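Local coordinates for protein carboxylesterase (Est-2) (Archaeoglobus fulgidus, PDB 5FRD) that probably hydrolyses carboxylic esters as a thermophilic alpha/beta hydrolase, and binds a coenzyme A molecule near its active site, at residues Leu232-His235 and Val236-Asn239. Sequence-based numbering, arbitrary orientation.
Sequences LEKH and VEFN
Lys234 and Phe238 make the first backbone hydrogen bond of helix 235-249, Phe238 N giving its hydrogen to Lys234 O at 2.9 Å. One residue on, the same i to i+4 bond recurs, from Asn239 N to His235 O at 2.8 Å, with an N-H...O angle of 158°. Lys234 stands at the N-cap, where the chain leaves helical phi/psi just after the short helix 230-233, and its carbonyl accepts the first of these bonds; the pair illustrates how two helices can be joined at a single non-helical residue.

Charged groups supply the second kind of contact. Glu237 bends at chi2 (87°), which brings its carboxylate across the Lys234 chain, OE1 lying 3.4 Å from Lys234 CB. The charged ends do not touch: a water accepts from Lys234 NZ at 3.0 Å and donates to Glu237 OE2 at 3.2 Å, bridging ammonium and carboxylate.

The third kind of contact is made by the His235 ring. With CG held between the backbone N and the carbonyl carbon (chi1 79°), the imidazole turns over the start of the following residue, and Val236 CG2 forms a CH-pi contact with one face, 3.9 Å from the centroid. Asn239 ND2 sits at the ring's edge, near its plane; the amide itself is hydrogen-bonded to Gln40 and to the carbonyl of Asn39, and His235 also packs on Asn39, so this turn adjoins helix 38-43. An alanine in place of His235 would probably leave the Val236 methyl without its aromatic face and open a gap beside Asn39.

Away from the coenzyme A pocket, main-chain bonds set the start of the helix, while Lys234 NZ and Glu237 OE2, 4.7 Å apart, pair only through water, an indirect link whose electrostatic contribution is probably modest.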
loop_
_atom_site.group_PDB
_atom_site.type_symbol
_atom_site.label_atom_id
_atom_site.label_comp_id
_atom_site.label_asym_id
_atom_site.label_seq_id
_atom_site.Cartn_x
_atom_site.Cartn_y
_atom_site.Cartn_z
ATOM N N LEU A 232 -8.959 -6.708 -0.184
ATOM C CA LEU A 232 -9.964 -7.188 0.769
ATOM C C LEU A 232 -11.251 -7.580 0.082
ATOM O O LEU A 232 -11.933 -8.490 0.541
ATOM C CB LEU A 232 -10.288 -6.085 1.790
ATOM C CG LEU A 232 -9.155 -5.681 2.718
ATOM C CD1 LEU A 232 -9.508 -4.412 3.479
ATOM C CD2 LEU A 232 -8.839 -6.812 3.674
ATOM N N GLU A 233 -11.628 -6.867 -0.969
ATOM C CA GLU A 233 -12.949 -7.093 -1.602
ATOM C C GLU A 233 -12.953 -8.266 -2.560
ATOM O O GLU A 233 -13.996 -8.935 -2.728
ATOM C CB GLU A 233 -13.374 -5.851 -2.388
ATOM C CG GLU A 233 -13.634 -4.566 -1.617
ATOM C CD GLU A 233 -13.935 -3.408 -2.570
ATOM O OE1 GLU A 233 -12.977 -2.811 -3.086
ATOM O OE2 GLU A 233 -15.145 -3.115 -2.804
ATOM N N LYS A 234 -11.844 -8.475 -3.245
ATOM C CA LYS A 234 -11.692 -9.524 -4.239
ATOM C C LYS A 234 -10.348 -10.204 -4.013
ATOM O O LYS A 234 -9.509 -10.245 -4.899
ATOM C CB LYS A 234 -11.792 -8.981 -5.663
ATOM C CG LYS A 234 -13.170 -8.448 -6.024
ATOM C CD LYS A 234 -14.189 -9.546 -6.148
ATOM C CE LYS A 234 -15.517 -8.957 -6.613
ATOM N NZ LYS A 234 -16.528 -10.021 -6.785
ATOM N N HIS A 235 -10.191 -10.742 -2.809
ATOM C CA HIS A 235 -8.877 -11.290 -2.461
ATOM C C HIS A 235 -8.421 -12.467 -3.273
ATOM O O HIS A 235 -7.245 -12.603 -3.553
ATOM C CB HIS A 235 -8.751 -11.583 -0.965
ATOM C CG HIS A 235 -9.400 -12.858 -0.517
ATOM N ND1 HIS A 235 -10.662 -12.879 0.006
ATOM C CD2 HIS A 235 -8.956 -14.136 -0.498
ATOM C CE1 HIS A 235 -10.955 -14.115 0.378
ATOM N NE2 HIS A 235 -9.946 -14.898 0.064
ATOM N N VAL A 236 -9.353 -13.331 -3.706
ATOM C CA VAL A 236 -8.963 -14.463 -4.484
ATOM C C VAL A 236 -8.422 -14.047 -5.858
ATOM O O VAL A 236 -7.405 -14.527 -6.321
ATOM C CB VAL A 236 -10.123 -15.479 -4.627
ATOM C CG1 VAL A 236 -9.731 -16.625 -5.547
ATOM C CG2 VAL A 236 -10.549 -15.958 -3.256
ATOM N N GLU A 237 -9.100 -13.083 -6.502
ATOM C CA GLU A 237 -8.677 -12.547 -7.787
ATOM C C GLU A 237 -7.377 -11.765 -7.668
ATOM O O GLU A 237 -6.495 -11.886 -8.508
ATOM C CB GLU A 237 -9.773 -11.662 -8.356
ATOM C CG GLU A 237 -11.062 -12.445 -8.673
ATOM C CD GLU A 237 -12.061 -12.607 -7.538
ATOM O OE1 GLU A 237 -11.808 -12.307 -6.360
ATOM O OE2 GLU A 237 -13.184 -13.129 -7.789
ATOM N N PHE A 238 -7.269 -11.005 -6.598
ATOM C CA PHE A 238 -6.035 -10.274 -6.332
ATOM C C PHE A 238 -4.874 -11.235 -6.164
ATOM O O PHE A 238 -3.831 -11.059 -6.798
ATOM C CB PHE A 238 -6.219 -9.392 -5.093
ATOM C CG PHE A 238 -5.003 -8.533 -4.774
ATOM C CD1 PHE A 238 -3.954 -9.062 -4.060
ATOM C CD2 PHE A 238 -4.939 -7.215 -5.179
ATOM C CE1 PHE A 238 -2.817 -8.300 -3.780
ATOM C CE2 PHE A 238 -3.828 -6.445 -4.891
ATOM C CZ PHE A 238 -2.763 -6.992 -4.224
ATOM N N ASN A 239 -5.079 -12.272 -5.357
ATOM C CA ASN A 239 -4.025 -13.224 -5.090
ATOM C C ASN A 239 -3.614 -13.970 -6.336
ATOM O O ASN A 239 -2.448 -14.268 -6.539
ATOM C CB ASN A 239 -4.433 -14.209 -4.029
ATOM C CG ASN A 239 -4.485 -13.611 -2.629
ATOM O OD1 ASN A 239 -4.141 -12.443 -2.432
ATOM N ND2 ASN A 239 -4.942 -14.377 -1.665
HETATM O O HOH W 1 -15.526 -11.479 -9.191
#